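Alpha-amylase (Eisenia fetida, PDB 6M4K) probably catalyses the endohydrolysis of (1->4)-alpha-D-glucosidic linkages in polysaccharides, as a calcium-binding enzyme of glycosyl hydrolase family 13. Local coordinates at residues 32-37 with 94-99; 70-75 with 105-110; 270-275 with 313-318; 295-300 with 338-343; 402-407 with 421-426. One frame throughout, in Å; residues are numbered along the deposited sequence.

Interaction 1 (32-37 with 94-99)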
# COMPACT_ATOMS: atom_id res chain seq x y z
N ARG A 32 -4.18 -4.25 18.65
CA ARG A 32 -5.62 -4.43 18.83
C ARG A 32 -6.32 -4.63 17.50
O ARG A 32 -7.22 -5.47 17.38
CB ARG A 32 -6.21 -3.24 19.57
CG ARG A 32 -5.62 -3.00 20.94
CD ARG A 32 -6.46 -2.05 21.77
NE ARG A 32 -5.67 -1.43 22.84
CZ ARG A 32 -5.03 -0.28 22.71
NH1 ARG A 32 -5.08 0.39 21.57
NH2 ARG A 32 -4.33 0.21 23.73
N GLU A 33 -5.91 -3.88 16.48
CA GLU A 33 -6.57 -3.95 15.18
C GLU A 33 -6.45 -5.33 14.55
O GLU A 33 -7.29 -5.70 13.73
CB GLU A 33 -5.99 -2.88 14.25
CG GLU A 33 -6.84 -2.62 13.02
CD GLU A 33 -8.15 -1.90 13.34
OE1 GLU A 33 -8.41 -1.59 14.53
OE2 GLU A 33 -8.91 -1.64 12.39
N CYS A 34 -5.41 -6.10 14.90
CA CYS A 34 -5.24 -7.41 14.28
C CYS A 34 -6.44 -8.32 14.50
O CYS A 34 -6.75 -9.13 13.63
CB CYS A 34 -3.91 -8.04 14.71
SG CYS A 34 -2.54 -7.31 13.78
N GLN A 35 -7.15 -8.17 15.63
CA GLN A 35 -8.35 -8.97 15.83
C GLN A 35 -9.42 -8.61 14.81
O GLN A 35 -10.04 -9.49 14.20
CB GLN A 35 -8.89 -8.79 17.25
CG GLN A 35 -10.09 -9.69 17.55
CD GLN A 35 -9.73 -11.16 17.49
OE1 GLN A 35 -9.08 -11.68 18.40
NE2 GLN A 35 -10.13 -11.83 16.42
N TRP A 36 -9.66 -7.31 14.63
CA TRP A 36 -10.63 -6.85 13.63
C TRP A 36 -10.22 -7.30 12.23
O TRP A 36 -11.04 -7.79 11.45
CB TRP A 36 -10.76 -5.32 13.70
CG TRP A 36 -11.92 -4.81 12.89
CD1 TRP A 36 -13.18 -4.50 13.36
CD2 TRP A 36 -11.95 -4.58 11.48
NE1 TRP A 36 -13.97 -4.08 12.31
CE2 TRP A 36 -13.25 -4.12 11.15
CE3 TRP A 36 -11.00 -4.70 10.46
CZ2 TRP A 36 -13.63 -3.81 9.84
CZ3 TRP A 36 -11.37 -4.39 9.16
CH2 TRP A 36 -12.68 -3.95 8.86
N LEU A 37 -8.93 -7.15 11.91
CA LEU A 37 -8.43 -7.55 10.60
C LEU A 37 -8.60 -9.04 10.37
O LEU A 37 -9.01 -9.45 9.28
CB LEU A 37 -6.97 -7.15 10.47
CG LEU A 37 -6.75 -5.64 10.38
CD1 LEU A 37 -5.29 -5.30 10.68
CD2 LEU A 37 -7.14 -5.12 9.01
N LEU A 94 -2.75 -14.34 15.60
CA LEU A 94 -4.06 -14.21 14.96
C LEU A 94 -4.04 -14.48 13.47
O LEU A 94 -5.09 -14.40 12.82
CB LEU A 94 -4.63 -12.81 15.21
CG LEU A 94 -5.12 -12.58 16.63
CD1 LEU A 94 -5.26 -11.09 16.89
CD2 LEU A 94 -6.45 -13.28 16.82
N GLY A 95 -2.87 -14.76 12.89
CA GLY A 95 -2.78 -14.98 11.47
C GLY A 95 -2.86 -13.72 10.63
O GLY A 95 -3.34 -13.78 9.48
N VAL A 96 -2.42 -12.59 11.17
CA VAL A 96 -2.35 -11.32 10.45
C VAL A 96 -0.90 -10.87 10.55
O VAL A 96 -0.40 -10.60 11.65
CB VAL A 96 -3.30 -10.28 11.05
CG1 VAL A 96 -3.16 -8.95 10.31
CG2 VAL A 96 -4.75 -10.77 10.98
N TYR A 97 -0.21 -10.82 9.42
CA TYR A 97 1.24 -10.69 9.43
C TYR A 97 1.69 -9.23 9.27
O TYR A 97 0.90 -8.34 8.95
CB TYR A 97 1.86 -11.63 8.39
CG TYR A 97 1.42 -13.05 8.69
CD1 TYR A 97 1.63 -13.61 9.96
CD2 TYR A 97 0.74 -13.81 7.76
CE1 TYR A 97 1.20 -14.88 10.27
CE2 TYR A 97 0.31 -15.11 8.06
CZ TYR A 97 0.56 -15.62 9.31
OH TYR A 97 0.12 -16.90 9.60
N ILE A 98 2.98 -9.01 9.51
CA ILE A 98 3.56 -7.67 9.63
C ILE A 98 4.63 -7.49 8.57
O ILE A 98 5.60 -8.26 8.52
CB ILE A 98 4.14 -7.43 11.04
CG1 ILE A 98 3.07 -7.58 12.11
CG2 ILE A 98 4.82 -6.06 11.12
CD1 ILE A 98 1.93 -6.55 12.04
N TYR A 99 4.49 -6.44 7.76
CA TYR A 99 5.50 -6.05 6.78
C TYR A 99 6.07 -4.70 7.20
O TYR A 99 5.32 -3.73 7.37
CB TYR A 99 4.89 -5.97 5.38
CG TYR A 99 4.08 -7.21 5.08
CD1 TYR A 99 4.70 -8.44 4.90
CD2 TYR A 99 2.70 -7.17 5.09
CE1 TYR A 99 3.96 -9.59 4.67
CE2 TYR A 99 1.94 -8.32 4.87
CZ TYR A 99 2.59 -9.52 4.66
OH TYR A 99 1.84 -10.65 4.43

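Interaction 2 (70-75 with 105-110). With CA (calcium ion), chain B.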
# COMPACT_ATOMS: atom_id res chain seq x y z
N VAL A 70 18.07 7.24 11.71
CA VAL A 70 19.18 7.64 12.57
C VAL A 70 19.98 6.44 13.07
O VAL A 70 21.20 6.50 13.18
CB VAL A 70 18.66 8.53 13.73
CG1 VAL A 70 19.74 8.73 14.80
CG2 VAL A 70 18.18 9.87 13.18
N SER A 71 19.30 5.32 13.33
CA SER A 71 19.98 4.07 13.64
C SER A 71 19.00 2.93 13.35
O SER A 71 17.90 3.15 12.86
CB SER A 71 20.47 4.02 15.09
OG SER A 71 19.43 3.62 15.95
N TYR A 72 19.43 1.71 13.66
CA TYR A 72 18.58 0.53 13.49
C TYR A 72 18.09 -0.03 14.82
O TYR A 72 17.62 -1.17 14.87
CB TYR A 72 19.26 -0.51 12.61
CG TYR A 72 19.71 0.06 11.28
CD1 TYR A 72 18.78 0.37 10.28
CD2 TYR A 72 21.05 0.32 11.02
CE1 TYR A 72 19.18 0.92 9.07
CE2 TYR A 72 21.46 0.86 9.81
CZ TYR A 72 20.53 1.15 8.83
OH TYR A 72 20.96 1.69 7.64
N THR A 73 18.17 0.75 15.90
CA THR A 73 17.40 0.38 17.08
C THR A 73 15.91 0.54 16.78
O THR A 73 15.53 1.05 15.73
CB THR A 73 17.81 1.21 18.30
OG1 THR A 73 17.32 2.55 18.18
CG2 THR A 73 19.33 1.22 18.44
N MET A 74 15.07 0.09 17.70
CA MET A 74 13.66 -0.13 17.40
C MET A 74 12.71 0.65 18.30
O MET A 74 11.64 0.18 18.66
CB MET A 74 13.34 -1.62 17.40
CG MET A 74 13.93 -2.33 16.17
SD MET A 74 13.09 -1.83 14.65
CE MET A 74 11.52 -2.65 14.95
N ASN A 75 13.09 1.88 18.63
CA ASN A 75 12.21 2.81 19.34
C ASN A 75 11.86 3.93 18.38
O ASN A 75 12.75 4.66 17.92
CB ASN A 75 12.94 3.36 20.56
CG ASN A 75 12.01 4.04 21.56
OD1 ASN A 75 10.80 3.86 21.53
ND2 ASN A 75 12.60 4.81 22.46
N ASN A 105 18.01 3.14 1.75
CA ASN A 105 18.75 3.91 0.76
C ASN A 105 19.60 5.01 1.38
O ASN A 105 20.61 5.41 0.80
CB ASN A 105 17.78 4.52 -0.26
CG ASN A 105 18.46 5.45 -1.24
OD1 ASN A 105 19.22 5.02 -2.12
ND2 ASN A 105 18.16 6.72 -1.13
N HIS A 106 19.19 5.54 2.53
CA HIS A 106 19.75 6.78 3.03
C HIS A 106 19.57 6.84 4.53
O HIS A 106 18.91 6.00 5.15
CB HIS A 106 19.03 7.95 2.37
CG HIS A 106 17.54 7.86 2.46
ND1 HIS A 106 16.75 7.41 1.41
CD2 HIS A 106 16.69 8.15 3.47
CE1 HIS A 106 15.48 7.43 1.79
NE2 HIS A 106 15.42 7.87 3.03
N MET A 107 20.22 7.84 5.12
CA MET A 107 20.02 8.18 6.53
C MET A 107 19.22 9.48 6.62
O MET A 107 18.07 9.54 6.15
CB MET A 107 21.36 8.22 7.27
CG MET A 107 22.07 6.88 7.31
SD MET A 107 21.14 5.53 8.08
CE MET A 107 21.29 5.95 9.82
N THR A 108 19.79 10.54 7.19
CA THR A 108 19.08 11.81 7.28
C THR A 108 19.54 12.75 6.17
O THR A 108 20.50 12.47 5.44
CB THR A 108 19.34 12.51 8.62
OG1 THR A 108 20.73 12.89 8.71
CG2 THR A 108 18.98 11.60 9.77
N GLY A 109 18.86 13.89 6.07
CA GLY A 109 19.38 15.03 5.35
C GLY A 109 20.44 15.74 6.17
O GLY A 109 20.99 15.21 7.14
N GLY A 110 20.73 16.98 5.76
CA GLY A 110 21.69 17.79 6.48
C GLY A 110 21.19 18.19 7.86
O GLY A 110 20.03 18.02 8.24
CA CA B . 21.15 5.54 -3.48
O HOH W 1 19.15 3.18 6.31
O HOH W 2 21.91 4.39 -1.40
O HOH W 3 20.16 7.61 -4.63
O HOH W 4 22.67 3.64 -4.13

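Interaction 3 (270-275 with 313-318)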
# COMPACT_ATOMS: atom_id res chain seq x y z
N ARG A 270 -12.02 8.93 -12.80
CA ARG A 270 -12.24 10.37 -12.91
C ARG A 270 -12.71 10.80 -14.29
O ARG A 270 -13.13 11.95 -14.45
CB ARG A 270 -10.95 11.12 -12.62
CG ARG A 270 -10.51 11.10 -11.15
CD ARG A 270 -9.14 11.69 -11.04
NE ARG A 270 -8.70 11.87 -9.66
CZ ARG A 270 -8.97 12.94 -8.91
NH1 ARG A 270 -9.68 13.95 -9.42
NH2 ARG A 270 -8.52 13.01 -7.67
N LYS A 271 -12.62 9.91 -15.29
CA LYS A 271 -12.93 10.25 -16.68
C LYS A 271 -12.03 11.36 -17.20
O LYS A 271 -12.46 12.18 -18.02
CB LYS A 271 -14.40 10.61 -16.88
CG LYS A 271 -15.35 9.57 -16.38
CD LYS A 271 -16.75 10.11 -16.46
CE LYS A 271 -17.57 9.52 -15.36
NZ LYS A 271 -18.93 10.12 -15.24
N ASN A 272 -10.79 11.42 -16.72
CA ASN A 272 -9.85 12.43 -17.18
C ASN A 272 -9.58 12.24 -18.67
O ASN A 272 -9.41 11.12 -19.15
CB ASN A 272 -8.53 12.32 -16.41
CG ASN A 272 -8.61 12.95 -15.03
OD1 ASN A 272 -9.52 13.72 -14.73
ND2 ASN A 272 -7.64 12.63 -14.18
N ASN A 273 -9.55 13.37 -19.39
CA ASN A 273 -9.17 13.39 -20.81
C ASN A 273 -9.93 12.34 -21.62
O ASN A 273 -9.35 11.61 -22.43
CB ASN A 273 -7.66 13.26 -20.98
CG ASN A 273 -7.20 13.70 -22.35
OD1 ASN A 273 -7.95 14.33 -23.10
ND2 ASN A 273 -5.95 13.39 -22.68
N GLY A 274 -11.23 12.25 -21.38
CA GLY A 274 -12.05 11.35 -22.18
C GLY A 274 -11.89 9.88 -21.89
O GLY A 274 -12.26 9.05 -22.73
N GLN A 275 -11.35 9.51 -20.73
CA GLN A 275 -11.28 8.09 -20.39
C GLN A 275 -12.67 7.50 -20.19
O GLN A 275 -13.63 8.20 -19.88
CB GLN A 275 -10.44 7.90 -19.13
CG GLN A 275 -8.98 7.59 -19.39
CD GLN A 275 -8.79 6.22 -20.04
OE1 GLN A 275 -9.75 5.50 -20.32
NE2 GLN A 275 -7.53 5.85 -20.28
N PHE A 313 -2.33 16.50 -7.88
CA PHE A 313 -3.61 16.17 -7.24
C PHE A 313 -4.73 15.84 -8.23
O PHE A 313 -5.88 15.68 -7.82
CB PHE A 313 -4.05 17.31 -6.30
CG PHE A 313 -3.36 17.29 -4.97
CD1 PHE A 313 -3.72 16.36 -4.01
CD2 PHE A 313 -2.36 18.20 -4.67
CE1 PHE A 313 -3.09 16.34 -2.77
CE2 PHE A 313 -1.73 18.18 -3.43
CZ PHE A 313 -2.10 17.25 -2.49
N GLY A 314 -4.41 15.70 -9.51
CA GLY A 314 -5.44 15.61 -10.53
C GLY A 314 -5.79 14.22 -11.05
O GLY A 314 -6.67 14.11 -11.91
N THR A 315 -5.17 13.17 -10.53
CA THR A 315 -5.26 11.81 -11.06
C THR A 315 -5.50 10.80 -9.94
O THR A 315 -6.48 10.04 -9.98
CB THR A 315 -4.01 11.42 -11.86
OG1 THR A 315 -3.97 12.17 -13.09
CG2 THR A 315 -4.03 9.93 -12.20
N ILE A 316 -4.62 10.77 -8.94
CA ILE A 316 -4.76 9.81 -7.85
C ILE A 316 -6.06 10.04 -7.10
O ILE A 316 -6.45 11.18 -6.82
CB ILE A 316 -3.53 9.90 -6.93
CG1 ILE A 316 -2.24 9.55 -7.69
CG2 ILE A 316 -3.70 8.98 -5.72
CD1 ILE A 316 -2.25 8.17 -8.35
N LEU A 317 -6.75 8.96 -6.76
CA LEU A 317 -7.94 9.02 -5.93
C LEU A 317 -7.60 8.68 -4.49
O LEU A 317 -6.78 7.80 -4.21
CB LEU A 317 -9.01 8.07 -6.46
CG LEU A 317 -9.63 8.52 -7.79
CD1 LEU A 317 -10.45 7.39 -8.42
CD2 LEU A 317 -10.51 9.77 -7.55
N THR A 318 -8.23 9.41 -3.56
CA THR A 318 -7.95 9.30 -2.14
C THR A 318 -9.26 9.44 -1.39
O THR A 318 -10.31 9.68 -1.97
CB THR A 318 -7.00 10.41 -1.67
OG1 THR A 318 -7.73 11.65 -1.63
CG2 THR A 318 -5.83 10.57 -2.61

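Interaction 4 (295-300 with 338-343)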
# COMPACT_ATOMS: atom_id res chain seq x y z
N ALA A 295 3.51 -7.75 -9.13
CA ALA A 295 3.04 -6.42 -8.77
C ALA A 295 2.40 -6.38 -7.39
O ALA A 295 1.66 -7.29 -7.00
CB ALA A 295 2.00 -5.92 -9.78
N LEU A 296 2.69 -5.30 -6.69
CA LEU A 296 1.96 -4.85 -5.52
C LEU A 296 1.16 -3.64 -5.98
O LEU A 296 1.74 -2.68 -6.50
CB LEU A 296 2.96 -4.48 -4.43
CG LEU A 296 2.55 -4.17 -2.99
CD1 LEU A 296 1.83 -2.82 -2.86
CD2 LEU A 296 1.77 -5.30 -2.31
N VAL A 297 -0.17 -3.70 -5.83
CA VAL A 297 -1.06 -2.71 -6.42
C VAL A 297 -1.87 -2.02 -5.32
O VAL A 297 -2.07 -2.56 -4.23
CB VAL A 297 -1.98 -3.30 -7.52
CG1 VAL A 297 -1.15 -3.99 -8.60
CG2 VAL A 297 -2.99 -4.28 -6.95
N PHE A 298 -2.34 -0.82 -5.64
CA PHE A 298 -2.97 0.06 -4.66
C PHE A 298 -3.52 1.27 -5.39
O PHE A 298 -2.97 1.70 -6.40
CB PHE A 298 -1.97 0.50 -3.56
CG PHE A 298 -0.69 1.05 -4.12
CD1 PHE A 298 0.32 0.19 -4.52
CD2 PHE A 298 -0.50 2.42 -4.29
CE1 PHE A 298 1.50 0.67 -5.08
CE2 PHE A 298 0.69 2.91 -4.84
CZ PHE A 298 1.69 2.03 -5.24
N ILE A 299 -4.61 1.84 -4.85
CA ILE A 299 -5.18 3.05 -5.43
C ILE A 299 -4.34 4.28 -5.09
O ILE A 299 -4.06 5.11 -5.96
CB ILE A 299 -6.65 3.20 -5.02
CG1 ILE A 299 -7.46 1.99 -5.51
CG2 ILE A 299 -7.24 4.52 -5.56
CD1 ILE A 299 -7.33 1.69 -7.01
N ASP A 300 -3.94 4.40 -3.82
CA ASP A 300 -3.10 5.51 -3.37
C ASP A 300 -2.16 5.00 -2.30
O ASP A 300 -2.36 3.92 -1.73
CB ASP A 300 -3.92 6.74 -2.89
CG ASP A 300 -4.71 6.50 -1.61
OD1 ASP A 300 -5.12 5.35 -1.34
OD2 ASP A 300 -4.96 7.49 -0.88
N GLY A 338 -2.47 -8.44 -9.36
CA GLY A 338 -1.58 -7.91 -8.35
C GLY A 338 -1.97 -8.30 -6.94
O GLY A 338 -3.07 -8.76 -6.65
N HIS A 339 -1.01 -8.10 -6.03
CA HIS A 339 -1.26 -8.22 -4.60
C HIS A 339 -1.80 -6.88 -4.11
O HIS A 339 -1.09 -5.87 -4.17
CB HIS A 339 0.03 -8.57 -3.87
CG HIS A 339 -0.18 -8.92 -2.44
ND1 HIS A 339 0.83 -8.89 -1.50
CD2 HIS A 339 -1.29 -9.32 -1.79
CE1 HIS A 339 0.34 -9.27 -0.33
NE2 HIS A 339 -0.94 -9.54 -0.48
N VAL A 340 -3.03 -6.87 -3.61
CA VAL A 340 -3.74 -5.63 -3.29
C VAL A 340 -3.40 -5.14 -1.89
O VAL A 340 -3.54 -5.89 -0.90
CB VAL A 340 -5.25 -5.80 -3.43
CG1 VAL A 340 -5.97 -4.52 -2.99
CG2 VAL A 340 -5.62 -6.17 -4.87
N ARG A 341 -2.99 -3.87 -1.79
CA ARG A 341 -2.81 -3.18 -0.53
C ARG A 341 -3.79 -2.01 -0.48
O ARG A 341 -3.90 -1.24 -1.44
CB ARG A 341 -1.37 -2.65 -0.43
CG ARG A 341 -1.08 -1.90 0.87
CD ARG A 341 0.31 -1.27 0.87
NE ARG A 341 0.40 -0.20 -0.13
CZ ARG A 341 1.55 0.31 -0.59
NH1 ARG A 341 2.71 -0.13 -0.14
NH2 ARG A 341 1.53 1.27 -1.51
N LEU A 342 -4.52 -1.90 0.63
CA LEU A 342 -5.38 -0.74 0.88
C LEU A 342 -4.68 0.25 1.80
O LEU A 342 -4.14 -0.13 2.84
CB LEU A 342 -6.68 -1.17 1.56
CG LEU A 342 -7.52 -2.27 0.90
CD1 LEU A 342 -8.88 -2.37 1.58
CD2 LEU A 342 -7.69 -2.02 -0.58
N MET A 343 -4.69 1.51 1.41
CA MET A 343 -4.23 2.57 2.29
C MET A 343 -5.20 2.75 3.45
O MET A 343 -6.42 2.59 3.31
CB MET A 343 -4.17 3.87 1.48
CG MET A 343 -3.70 5.10 2.26
SD MET A 343 -2.03 4.84 2.85
CE MET A 343 -1.86 6.30 3.88
O HOH W 5 -5.90 0.03 -2.91
O HOH W 6 -5.14 2.57 -1.44
O HOH W 7 -1.43 1.86 -0.12

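Interaction 5 (402-407 with 421-426)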
# COMPACT_ATOMS: atom_id res chain seq x y z
N ILE A 402 -11.62 -15.71 -5.17
CA ILE A 402 -10.22 -16.05 -5.42
C ILE A 402 -10.10 -17.27 -6.35
O ILE A 402 -10.80 -18.27 -6.19
CB ILE A 402 -9.47 -16.24 -4.09
CG1 ILE A 402 -7.96 -16.09 -4.29
CG2 ILE A 402 -9.80 -17.56 -3.45
CD1 ILE A 402 -7.40 -14.79 -3.73
N GLY A 403 -9.21 -17.16 -7.33
CA GLY A 403 -8.93 -18.26 -8.23
C GLY A 403 -9.88 -18.41 -9.40
O GLY A 403 -9.67 -19.29 -10.24
N ASN A 404 -10.89 -17.59 -9.49
CA ASN A 404 -11.79 -17.66 -10.62
C ASN A 404 -11.40 -16.64 -11.67
O ASN A 404 -10.92 -15.55 -11.34
CB ASN A 404 -13.23 -17.39 -10.17
CG ASN A 404 -13.80 -18.53 -9.37
OD1 ASN A 404 -14.48 -19.40 -9.91
ND2 ASN A 404 -13.55 -18.52 -8.06
N PRO A 405 -11.58 -16.95 -12.95
CA PRO A 405 -11.26 -15.97 -13.99
C PRO A 405 -12.28 -14.84 -13.98
O PRO A 405 -13.34 -14.92 -13.35
CB PRO A 405 -11.39 -16.78 -15.28
CG PRO A 405 -12.41 -17.81 -14.95
CD PRO A 405 -12.16 -18.18 -13.51
N VAL A 406 -11.92 -13.76 -14.67
CA VAL A 406 -12.92 -12.76 -15.04
C VAL A 406 -13.82 -13.36 -16.11
O VAL A 406 -13.35 -13.88 -17.13
CB VAL A 406 -12.24 -11.48 -15.54
CG1 VAL A 406 -13.28 -10.51 -16.08
CG2 VAL A 406 -11.48 -10.83 -14.40
N SER A 407 -15.13 -13.29 -15.88
CA SER A 407 -16.07 -13.90 -16.81
C SER A 407 -17.27 -12.99 -16.99
O SER A 407 -17.49 -12.06 -16.22
CB SER A 407 -16.49 -15.30 -16.36
OG SER A 407 -17.00 -15.26 -15.04
N ARG A 421 -16.73 -13.32 -11.50
CA ARG A 421 -15.54 -14.13 -11.20
C ARG A 421 -16.04 -15.56 -11.11
O ARG A 421 -16.56 -15.98 -10.07
CB ARG A 421 -14.87 -13.66 -9.92
CG ARG A 421 -14.39 -12.21 -9.96
CD ARG A 421 -13.16 -12.04 -10.85
NE ARG A 421 -12.10 -12.96 -10.45
CZ ARG A 421 -11.29 -12.79 -9.40
NH1 ARG A 421 -11.40 -11.72 -8.62
NH2 ARG A 421 -10.37 -13.71 -9.14
N GLY A 422 -15.93 -16.29 -12.22
CA GLY A 422 -16.48 -17.64 -12.26
C GLY A 422 -17.95 -17.67 -11.87
O GLY A 422 -18.75 -16.82 -12.29
N ASN A 423 -18.30 -18.63 -11.03
CA ASN A 423 -19.65 -18.73 -10.47
C ASN A 423 -19.71 -18.25 -9.03
O ASN A 423 -20.62 -18.65 -8.29
CB ASN A 423 -20.18 -20.16 -10.59
CG ASN A 423 -19.43 -21.13 -9.72
OD1 ASN A 423 -18.34 -20.83 -9.21
ND2 ASN A 423 -19.99 -22.32 -9.54
N ARG A 424 -18.79 -17.38 -8.62
CA ARG A 424 -18.65 -16.96 -7.23
C ARG A 424 -19.15 -15.55 -6.95
O ARG A 424 -19.72 -15.30 -5.89
CB ARG A 424 -17.19 -17.06 -6.80
CG ARG A 424 -16.65 -18.47 -6.85
CD ARG A 424 -17.26 -19.31 -5.75
NE ARG A 424 -16.65 -19.00 -4.47
CZ ARG A 424 -16.94 -19.62 -3.33
NH1 ARG A 424 -17.85 -20.59 -3.30
NH2 ARG A 424 -16.32 -19.28 -2.21
N GLY A 425 -18.91 -14.61 -7.86
CA GLY A 425 -19.33 -13.24 -7.61
C GLY A 425 -19.54 -12.47 -8.89
O GLY A 425 -19.07 -12.86 -9.95
N PHE A 426 -20.25 -11.35 -8.76
CA PHE A 426 -20.55 -10.52 -9.92
C PHE A 426 -20.70 -9.08 -9.44
O PHE A 426 -21.26 -8.83 -8.37
CB PHE A 426 -21.84 -11.01 -10.62
CG PHE A 426 -22.08 -10.36 -11.96
CD1 PHE A 426 -21.49 -10.88 -13.10
CD2 PHE A 426 -22.86 -9.23 -12.07
CE1 PHE A 426 -21.70 -10.29 -14.34
CE2 PHE A 426 -23.06 -8.64 -13.32
CZ PHE A 426 -22.49 -9.17 -14.44
O HOH W 8 -7.82 -14.71 -7.88
O HOH W 9 -19.63 -14.69 -13.83

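Interaction 1 (32-37 with 94-99)
Val96 packs against Cys34 and Leu37 of helix 27-39. Its CB lies 4.1 Å from Cys34 SG. CG1 stands anti to the backbone N (chi1 178°), which carries it past the same sulfur at 3.9 Å and on to Leu37 CB at 4.2 Å. CG2 turns to the helix backbone and ends 3.7 Å from Cys34 O. Leu94 covers the next part of the helix. Its CD1 rests on the backbone, 3.8 Å from Cys34 C. Its CD2 meets Gln35 OE1 at 3.5 Å, where the two side chains cross at about a right angle. No hydrogen bond joins the segments. A disulfide from Cys34 to Cys91 ties helix 27-39 covalently to helix 81-93. Gly95, with positive phi, ends that second helix in a Schellman motif, and strand 97-102 follows. Leu37 and Val96 both also touch Val45 of strand 44-47. Helices laid outside neighbouring parallel strands in this way are typical of the TIM barrel of the family.

Interaction 2 (70-75 with 105-110)
Val70 and Met107 mark the closest approach of two irregular backbones, with CA atoms 6.1 Å apart. Both loops follow TIM-barrel strands, 44-47 and 97-102. The main side-chain contact is a Met-aromatic one. Met107 SD lies obliquely to the Tyr72 ring, 5.4 Å from its centroid and 3.9 Å from Tyr72 OH. The methionine chain bends at chi2 and chi3 (-59° and -75°), and this folds CE back to 3.4 Å from Val70 O. Farther along, Val70 CG2 meets Thr108 CG2 at 3.9 Å, and both residues touch Phe121. Tyr72 OH is hydrogen-bonded to Tyr133 OH. It also donates to a water that in turn donates to His106 O, so the loops share a polar bridge beside the sulfur. Ser71 OG accepts from Thr73 N in an ST turn and is bonded to Glu52 as well. At the other end the Asn105 amide does two jobs. Its ND2 donates to His106 ND1 in the plane of that ring, and its OD1 binds the calcium ion at 2.4 Å.

Interaction 3 (270-275 with 313-318)
Arg270 reaches across to the backbone of 313-318 and donates from two nitrogens. NH2 bonds to Ile316 O at 2.9 Å, with an angle of 160° at the hydrogen. The oxygen lies near the guanidinium plane, but the donor stands above the plane of the carbonyl. NE makes a weaker, more bent bond to Thr315 O, also 2.9 Å long. In one of two conformers of Gly314, its O accepts from Asn272 ND2 at 2.9 Å, so this bond is less certain. With it, three successive carbonyls are held by two side chains. Asn267 OD1 backs them up: it is hydrogen-bonded to Asn272 ND2 and to Thr315 OG1. In the barrel, Arg270 stands at the end of helix 259-270, which stops at Lys271 in a Schellman motif. The other segment lies in the loop that runs from strand 295-297 to helix 322-334. The contact therefore joins the end of one outer helix to the approach to the next. The arginine chain is extended from CG to NE (chi2 172°, chi3 173°), which carries the guanidinium out to the backbone of 313-318. Leu317 CD2 covers one of its faces, 3.5 Å from Arg270 NE. Thr315 N and Gly314 O lie over the opposite face. Arg270 and Leu317 run past each other in opposite directions. Leu317 goes on to touch Met324, Tyr325 and Ala328 of helix 322-334.

Interaction 4 (295-300 with 338-343)
Leu296 and Val297 pair with His339 and Val340 as parallel strands. His339 N donates to Ala295 O at 3.0 Å and almost straight, 177° at the hydrogen. Val297 N donates to His339 O at 2.9 Å, and Arg341 N to Val297 O at 2.9 Å. Ala295 O accepts from Arg255 as well. Past Val297 the backbones diverge and waters take over. One links Ile299 N to Arg341 O, and another links Met343 N to Asp300 OD1. These strands are the seventh and eighth of the TIM barrel, where the last strand also bonds back to the first, 19-22. A third water accepts from Arg341 NE and donates to Asp300 O. Arg341 NH1 is bonded to Gln46. Arg341 bends at chi3 (66°), which sets NH2 over the centre of the Phe298 ring, 3.4 Å from Phe298 CD1, in a cation-pi contact with the two planes 47° apart. Leu296 CD1 lies over a face of the same guanidinium, 3.9 Å from Arg341 CZ. An alanine in place of Phe298 would take away that ring, and Arg341 NH2 would probably be left without its cation-pi partner, with a gap beside it. Asp300 has Tyr325 on OD1 and Gln305 on OD2. His339 is bonded through ND1 to Tyr232 and through NE2 to Asp17 O. Gly338 has no side chain; a CB there would run into Val297 CG1.

Interaction 5 (402-407 with 421-426)
Arg421 folds over the backbone of Asn404 and Pro405, bent at chi2 and chi3 (-73° and -54°). The bends bring NE and NH2 side-on to one oxygen, Asn404 O, at 3.0 Å from NE and 2.9 Å from NH2. That oxygen lies in the guanidinium plane. Arg421 NH1 bonds to Ala334 O at the end of barrel helix 322-334. Farther back on the chain, Arg421 CD touches Val406 CG2 at 4.1 Å. Val406 and Arg421 form a non-hydrogen-bonded antiparallel pair in the C-terminal beta domain, and Arg424 and Gly425 opposite Arg421 make a classic beta bulge. A leucine in place of Arg421 would probably leave Asn404 O without both its side-chain donors and cut the tie to Ala334. Gly422 N bonds weakly to Pro405 O. Asn404 OD1 lies 3.6 Å from Gly422 CA, where a CB would clash. The Asn404 amide is held by Ala401 O through ND2. A water donates to Gly422 O at 2.8 Å and, in one of two Ser407 conformers, accepts from Ser407 OG.

Interactions 1, 3 and 4 lie on the catalytic TIM barrel, interaction 2 in loops leaving its strands 44-47 and 97-102, and interaction 5 ties the barrel to the C-terminal beta domain. Interactions 1 and 4 reach the same eight-stranded sheet, at strands 97-102, 295-297 and 339-344, with centres 18 Å apart. Interactions 1 and 2 alternate along the chain, and so do 3 and 4; the first pair closes before the second opens, and 5 comes last. Interactions 3 and 4 touch: Leu317 O and Ile316 CG2 pack on Asp300 CB. Interactions 2 and 5 are farthest apart, centres 45 Å from each other on opposite sides of the chain's centre. The calcium site is thus far from the domain junction.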